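Local coordinates for SNF1-like protein kinase ssp2 (Schizosaccharomyces pombe, PDB 2QRD) that phosphorylates serine and threonine residues of other proteins, probably as the catalytic subunit of an AMP-activated kinase complex that responds to cellular energy state, at residues 15-26 with 82-93. Numbering follows the deposited sequence.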
ATOM      1  N   PHE A  15      -6.425  -0.317  19.826  1.00 47.76           N
ATOM      2  CA  PHE A  15      -5.472  -1.348  20.162  1.00 47.53           C
ATOM      3  C   PHE A  15      -6.263  -2.570  20.608  1.00 48.42           C
ATOM      4  O   PHE A  15      -7.343  -2.436  21.194  1.00 48.38           O
ATOM      5  CB  PHE A  15      -4.511  -0.882  21.259  1.00 47.25           C
ATOM      6  CG  PHE A  15      -3.346  -0.072  20.743  1.00 47.68           C
ATOM      7  CD1 PHE A  15      -3.233   1.290  21.045  1.00 48.46           C
ATOM      8  CD2 PHE A  15      -2.366  -0.661  19.946  1.00 48.80           C
ATOM      9  CE1 PHE A  15      -2.155   2.047  20.565  1.00 47.47           C
ATOM     10  CE2 PHE A  15      -1.285   0.081  19.457  1.00 48.21           C
ATOM     11  CZ  PHE A  15      -1.185   1.436  19.763  1.00 48.41           C
ATOM     12  N   GLY A  16      -5.735  -3.746  20.259  1.00 49.07           N
ATOM     13  CA  GLY A  16      -6.226  -5.022  20.723  1.00 49.87           C
ATOM     14  C   GLY A  16      -7.531  -5.467  20.105  1.00 50.41           C
ATOM     15  O   GLY A  16      -7.914  -4.990  19.043  1.00 50.44           O
ATOM     16  N   VAL A  17      -8.172  -6.415  20.788  1.00 50.76           N
ATOM     17  CA  VAL A  17      -9.523  -6.850  20.507  1.00 51.21           C
ATOM     18  C   VAL A  17     -10.463  -6.620  21.737  1.00 51.60           C
ATOM     19  O   VAL A  17     -10.076  -6.794  22.890  1.00 51.23           O
ATOM     20  CB  VAL A  17      -9.566  -8.309  19.772  1.00 51.98           C
ATOM     21  CG1 VAL A  17      -8.242  -9.053  19.834  1.00 50.82           C
ATOM     22  CG2 VAL A  17     -10.779  -9.173  20.121  1.00 48.00           C
ATOM     23  N   ARG A  18     -11.671  -6.152  21.454  1.00 51.84           N
ATOM     24  CA  ARG A  18     -12.668  -5.865  22.481  1.00 52.58           C
ATOM     25  C   ARG A  18     -13.291  -7.155  22.990  1.00 52.40           C
ATOM     26  O   ARG A  18     -13.539  -8.094  22.213  1.00 51.98           O
ATOM     27  CB  ARG A  18     -13.800  -4.980  21.940  1.00 52.84           C
ATOM     28  CG  ARG A  18     -13.415  -3.658  21.323  1.00 54.76           C
ATOM     29  CD  ARG A  18     -14.605  -2.752  21.405  1.00 59.74           C
ATOM     30  NE  ARG A  18     -14.696  -1.766  20.323  1.00 65.79           N
ATOM     31  CZ  ARG A  18     -14.090  -0.573  20.312  1.00 67.31           C
ATOM     32  NH1 ARG A  18     -13.285  -0.203  21.316  1.00 68.06           N
ATOM     33  NH2 ARG A  18     -14.278   0.249  19.283  1.00 65.03           N
ATOM     34  N   CYS A  19     -13.531  -7.191  24.296  1.00 52.08           N
ATOM     35  CA  CYS A  19     -14.240  -8.299  24.907  1.00 53.11           C
ATOM     36  C   CYS A  19     -15.166  -7.774  25.971  1.00 53.08           C
ATOM     37  O   CYS A  19     -15.053  -6.627  26.390  1.00 53.84           O
ATOM     38  CB  CYS A  19     -13.319  -9.428  25.449  1.00 52.44           C
ATOM     39  SG  CYS A  19     -11.559  -9.171  25.471  1.00 54.31           S
ATOM     40  N   ARG A  20     -16.102  -8.613  26.371  1.00 53.76           N
ATOM     41  CA  ARG A  20     -17.116  -8.257  27.354  1.00 54.71           C
ATOM     42  C   ARG A  20     -17.427  -9.470  28.188  1.00 54.43           C
ATOM     43  O   ARG A  20     -17.078 -10.592  27.818  1.00 54.48           O
ATOM     44  CB  ARG A  20     -18.396  -7.756  26.675  1.00 54.90           C
ATOM     45  CG  ARG A  20     -18.373  -6.266  26.323  1.00 57.89           C
ATOM     46  CD  ARG A  20     -19.769  -5.682  26.268  1.00 62.54           C
ATOM     47  NE  ARG A  20     -20.318  -5.615  24.908  1.00 66.66           N
ATOM     48  CZ  ARG A  20     -21.607  -5.801  24.605  1.00 68.29           C
ATOM     49  NH1 ARG A  20     -22.014  -5.701  23.342  1.00 69.62           N
ATOM     50  NH2 ARG A  20     -22.492  -6.104  25.557  1.00 66.98           N
ATOM     51  N   GLY A  21     -18.079  -9.239  29.316  1.00 54.59           N
ATOM     52  CA  GLY A  21     -18.546 -10.322  30.170  1.00 54.80           C
ATOM     53  C   GLY A  21     -17.615 -10.519  31.341  1.00 55.04           C
ATOM     54  O   GLY A  21     -17.194  -9.557  31.982  1.00 54.91           O
ATOM     55  N   ASP A  22     -17.274 -11.780  31.588  1.00 55.41           N
ATOM     56  CA  ASP A  22     -16.464 -12.168  32.731  1.00 55.72           C
ATOM     57  C   ASP A  22     -15.024 -12.358  32.305  1.00 55.13           C
ATOM     58  O   ASP A  22     -14.765 -13.007  31.293  1.00 55.45           O
ATOM     59  CB  ASP A  22     -16.988 -13.479  33.297  1.00 56.02           C
ATOM     60  CG  ASP A  22     -17.346 -13.373  34.748  1.00 58.70           C
ATOM     61  OD1 ASP A  22     -18.411 -12.775  35.054  1.00 60.20           O
ATOM     62  OD2 ASP A  22     -16.568 -13.896  35.581  1.00 62.24           O
ATOM     63  N   ALA A  23     -14.091 -11.817  33.084  1.00 54.51           N
ATOM     64  CA  ALA A  23     -12.662 -11.885  32.749  1.00 53.74           C
ATOM     65  C   ALA A  23     -12.084 -13.310  32.791  1.00 53.05           C
ATOM     66  O   ALA A  23     -11.301 -13.665  31.909  1.00 52.59           O
ATOM     67  CB  ALA A  23     -11.852 -10.927  33.621  1.00 54.07           C
ATOM     68  N   PRO A  24     -12.478 -14.140  33.798  1.00 52.39           N
ATOM     69  CA  PRO A  24     -12.121 -15.557  33.723  1.00 51.96           C
ATOM     70  C   PRO A  24     -12.798 -16.318  32.557  1.00 51.90           C
ATOM     71  O   PRO A  24     -12.196 -17.252  32.020  1.00 51.87           O
ATOM     72  CB  PRO A  24     -12.573 -16.103  35.078  1.00 51.81           C
ATOM     73  CG  PRO A  24     -12.701 -14.909  35.947  1.00 51.49           C
ATOM     74  CD  PRO A  24     -13.211 -13.864  35.043  1.00 52.37           C
ATOM     75  N   GLU A  25     -14.010 -15.924  32.158  1.00 51.35           N
ATOM     76  CA  GLU A  25     -14.624 -16.523  30.965  1.00 51.99           C
ATOM     77  C   GLU A  25     -13.908 -16.127  29.662  1.00 51.80           C
ATOM     78  O   GLU A  25     -13.781 -16.941  28.734  1.00 51.49           O
ATOM     79  CB  GLU A  25     -16.132 -16.234  30.887  1.00 51.58           C
ATOM     80  CG  GLU A  25     -16.965 -17.045  31.887  1.00 52.36           C
ATOM     81  CD  GLU A  25     -18.426 -16.564  31.985  1.00 53.75           C
ATOM     82  OE1 GLU A  25     -18.892 -15.871  31.030  1.00 56.82           O
ATOM     83  OE2 GLU A  25     -19.104 -16.877  33.008  1.00 51.65           O
ATOM     84  N   ILE A  26     -13.459 -14.872  29.610  1.00 51.67           N
ATOM     85  CA  ILE A  26     -12.671 -14.352  28.512  1.00 51.53           C
ATOM     86  C   ILE A  26     -11.302 -15.036  28.483  1.00 51.51           C
ATOM     87  O   ILE A  26     -10.834 -15.439  27.421  1.00 51.57           O
ATOM     88  CB  ILE A  26     -12.498 -12.804  28.609  1.00 51.84           C
ATOM     89  CG1 ILE A  26     -13.840 -12.083  28.429  1.00 52.20           C
ATOM     90  CG2 ILE A  26     -11.516 -12.299  27.558  1.00 51.57           C
ATOM     91  CD1 ILE A  26     -13.812 -10.637  28.918  1.00 51.50           C
ATOM     92  N   LEU A  82      -4.833  -9.064  29.164  1.00 49.30           N
ATOM     93  CA  LEU A  82      -6.182  -8.590  29.398  1.00 49.11           C
ATOM     94  C   LEU A  82      -6.165  -7.360  30.329  1.00 48.81           C
ATOM     95  O   LEU A  82      -5.450  -7.324  31.341  1.00 48.31           O
ATOM     96  CB  LEU A  82      -7.110  -9.714  29.932  1.00 48.96           C
ATOM     97  CG  LEU A  82      -8.642  -9.532  29.753  1.00 50.39           C
ATOM     98  CD1 LEU A  82      -9.088  -9.718  28.291  1.00 49.85           C
ATOM     99  CD2 LEU A  82      -9.481 -10.427  30.651  1.00 48.66           C
ATOM    100  N   TYR A  83      -6.935  -6.348  29.927  1.00 48.52           N
ATOM    101  CA  TYR A  83      -7.154  -5.133  30.688  1.00 48.14           C
ATOM    102  C   TYR A  83      -8.644  -4.851  30.861  1.00 48.47           C
ATOM    103  O   TYR A  83      -9.428  -4.987  29.895  1.00 48.48           O
ATOM    104  CB  TYR A  83      -6.571  -3.933  29.971  1.00 47.42           C
ATOM    105  CG  TYR A  83      -5.076  -3.882  29.862  1.00 46.89           C
ATOM    106  CD1 TYR A  83      -4.270  -3.657  30.988  1.00 44.98           C
ATOM    107  CD2 TYR A  83      -4.460  -4.011  28.616  1.00 46.40           C
ATOM    108  CE1 TYR A  83      -2.893  -3.593  30.878  1.00 44.20           C
ATOM    109  CE2 TYR A  83      -3.084  -3.939  28.493  1.00 45.77           C
ATOM    110  CZ  TYR A  83      -2.317  -3.720  29.618  1.00 46.98           C
ATOM    111  OH  TYR A  83      -0.967  -3.664  29.457  1.00 48.10           O
ATOM    112  N   GLU A  84      -9.044  -4.412  32.055  1.00 48.28           N
ATOM    113  CA  GLU A  84     -10.387  -3.857  32.168  1.00 48.42           C
ATOM    114  C   GLU A  84     -10.426  -2.400  31.704  1.00 48.81           C
ATOM    115  O   GLU A  84      -9.660  -1.538  32.192  1.00 48.41           O
ATOM    116  CB  GLU A  84     -10.978  -4.016  33.560  1.00 48.22           C
ATOM    117  CG  GLU A  84     -12.491  -3.875  33.550  1.00 49.63           C
ATOM    118  CD  GLU A  84     -13.095  -3.665  34.931  1.00 53.23           C
ATOM    119  OE1 GLU A  84     -13.303  -4.671  35.643  1.00 54.46           O
ATOM    120  OE2 GLU A  84     -13.392  -2.496  35.292  1.00 54.96           O
ATOM    121  N   VAL A  85     -11.313  -2.136  30.748  1.00 49.05           N
ATOM    122  CA  VAL A  85     -11.525  -0.785  30.263  1.00 50.35           C
ATOM    123  C   VAL A  85     -12.499  -0.065  31.168  1.00 51.56           C
ATOM    124  O   VAL A  85     -12.260   1.071  31.545  1.00 52.22           O
ATOM    125  CB  VAL A  85     -12.017  -0.766  28.799  1.00 50.28           C
ATOM    126  CG1 VAL A  85     -12.395   0.653  28.375  1.00 49.28           C
ATOM    127  CG2 VAL A  85     -10.938  -1.336  27.887  1.00 50.03           C
ATOM    128  N   MET A  86     -13.595  -0.748  31.509  1.00 53.00           N
ATOM    129  CA  MET A  86     -14.584  -0.296  32.492  1.00 54.12           C
ATOM    130  C   MET A  86     -15.411  -1.508  32.916  1.00 53.73           C
ATOM    131  O   MET A  86     -15.292  -2.566  32.302  1.00 54.01           O
ATOM    132  CB  MET A  86     -15.491   0.762  31.880  1.00 54.40           C
ATOM    133  CG  MET A  86     -16.201   0.324  30.615  1.00 54.66           C
ATOM    134  SD  MET A  86     -17.309   1.620  30.050  1.00 57.20           S
ATOM    135  CE  MET A  86     -16.941   1.575  28.275  1.00 54.84           C
ATOM    136  N   PRO A  87     -16.269  -1.373  33.949  1.00 53.86           N
ATOM    137  CA  PRO A  87     -16.978  -2.601  34.358  1.00 53.63           C
ATOM    138  C   PRO A  87     -17.641  -3.309  33.163  1.00 53.40           C
ATOM    139  O   PRO A  87     -18.430  -2.703  32.432  1.00 53.49           O
ATOM    140  CB  PRO A  87     -18.011  -2.104  35.388  1.00 53.61           C
ATOM    141  CG  PRO A  87     -17.998  -0.587  35.287  1.00 53.97           C
ATOM    142  CD  PRO A  87     -16.648  -0.206  34.774  1.00 53.54           C
ATOM    143  N   GLY A  88     -17.261  -4.566  32.940  1.00 53.10           N
ATOM    144  CA  GLY A  88     -17.835  -5.379  31.865  1.00 52.14           C
ATOM    145  C   GLY A  88     -17.103  -5.361  30.529  1.00 51.43           C
ATOM    146  O   GLY A  88     -17.395  -6.184  29.656  1.00 51.42           O
ATOM    147  N   CYS A  89     -16.170  -4.428  30.352  1.00 50.16           N
ATOM    148  CA  CYS A  89     -15.512  -4.259  29.063  1.00 49.42           C
ATOM    149  C   CYS A  89     -13.999  -4.347  29.180  1.00 48.89           C
ATOM    150  O   CYS A  89     -13.387  -3.713  30.059  1.00 47.95           O
ATOM    151  CB  CYS A  89     -15.907  -2.931  28.422  1.00 49.65           C
ATOM    152  SG  CYS A  89     -17.672  -2.709  28.415  1.00 51.79           S
ATOM    153  N   PHE A  90     -13.412  -5.128  28.271  1.00 47.98           N
ATOM    154  CA  PHE A  90     -12.002  -5.497  28.354  1.00 48.17           C
ATOM    155  C   PHE A  90     -11.312  -5.316  27.006  1.00 48.29           C
ATOM    156  O   PHE A  90     -11.963  -5.369  25.947  1.00 48.43           O
ATOM    157  CB  PHE A  90     -11.847  -6.945  28.852  1.00 47.53           C
ATOM    158  CG  PHE A  90     -12.466  -7.188  30.188  1.00 47.77           C
ATOM    159  CD1 PHE A  90     -13.781  -7.646  30.294  1.00 47.71           C
ATOM    160  CD2 PHE A  90     -11.742  -6.951  31.360  1.00 48.61           C
ATOM    161  CE1 PHE A  90     -14.378  -7.861  31.550  1.00 46.83           C
ATOM    162  CE2 PHE A  90     -12.320  -7.171  32.608  1.00 47.68           C
ATOM    163  CZ  PHE A  90     -13.654  -7.614  32.697  1.00 47.55           C
ATOM    164  N   MET A  91     -10.008  -5.062  27.048  1.00 47.88           N
ATOM    165  CA  MET A  91      -9.183  -5.175  25.849  1.00 48.27           C
ATOM    166  C   MET A  91      -8.257  -6.377  25.996  1.00 48.57           C
ATOM    167  O   MET A  91      -7.642  -6.604  27.061  1.00 48.65           O
ATOM    168  CB  MET A  91      -8.360  -3.895  25.591  1.00 48.28           C
ATOM    169  CG  MET A  91      -7.384  -3.994  24.423  1.00 46.83           C
ATOM    170  SD  MET A  91      -5.993  -2.850  24.433  1.00 48.11           S
ATOM    171  CE  MET A  91      -6.801  -1.244  24.317  1.00 43.98           C
ATOM    172  N   LEU A  92      -8.171  -7.163  24.937  1.00 48.93           N
ATOM    173  CA  LEU A  92      -7.089  -8.114  24.843  1.00 49.61           C
ATOM    174  C   LEU A  92      -5.961  -7.452  24.041  1.00 49.77           C
ATOM    175  O   LEU A  92      -6.057  -7.274  22.828  1.00 49.44           O
ATOM    176  CB  LEU A  92      -7.566  -9.415  24.205  1.00 50.06           C
ATOM    177  CG  LEU A  92      -6.574 -10.586  24.090  1.00 51.25           C
ATOM    178  CD1 LEU A  92      -6.152 -11.091  25.503  1.00 49.98           C
ATOM    179  CD2 LEU A  92      -7.233 -11.687  23.243  1.00 49.48           C
ATOM    180  N   ASP A  93      -4.915  -7.040  24.743  1.00 50.30           N
ATOM    181  CA  ASP A  93      -3.739  -6.467  24.117  1.00 51.14           C
ATOM    182  C   ASP A  93      -2.822  -7.628  23.632  1.00 51.48           C
ATOM    183  O   ASP A  93      -2.678  -8.653  24.308  1.00 51.26           O
ATOM    184  CB  ASP A  93      -3.054  -5.477  25.083  1.00 51.58           C
ATOM    185  CG  ASP A  93      -1.745  -4.883  24.520  1.00 53.22           C
ATOM    186  OD1 ASP A  93      -1.789  -4.076  23.537  1.00 53.47           O
ATOM    187  OD2 ASP A  93      -0.670  -5.226  25.078  1.00 53.62           O
TER
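The Phe90 ring, on strand 89-101, meets Ile26 and Ala23 in the first turn of helix 23-37, and shows how a KA1-like antiparallel sheet can use side chains of adjacent strands, here Phe90 and Leu82, to seat a helix that follows strand 17-20. Four backbone hydrogen bonds pair Val17 with Leu92 and Cys19 with Phe90; the straightest runs from Leu92 N to Val17 O (2.8 Å, 174° at the hydrogen). A further hydrogen bond joins Gly21 N to Gly88 O as the pairing ends.

On the helix-facing side, the Phe90 side chain leaves with CG beside its backbone N (chi1 -58°), which carries the ring toward the helix start. Ile26 crosses it obliquely, CD1 lying 3.3 Å from Phe90 CD1, while Ala23 CB meets the far end of the ring at CZ (3.9 Å). Leu82, from the neighbouring strand, sets its branches apart: CD1 lies against Ile26 CG2 at 3.6 Å, the two side chains crossing at about a right angle, and CD2 meets Ala23 CB. Cys19 SG fills in beside Leu82 CD1. With an alanine at Phe90, Ile26 CD1 and Ala23 CB would probably lose their aromatic partner and a gap would open between helix and sheet.

The other face carries Arg18, Arg20, Cys89 and Met91. Met91 holds CG anti to its backbone N (chi1 175°) and bends at its last torsion, bringing CE to Phe15, 3.4 Å from its O and 3.8 Å from its CB, near where Phe15 continues the sheet into the SPCC1919.03c chain. Back at the aromatic ring, Gly21 O sits in plane at the edge, 3.3 Å from Phe90 CE1.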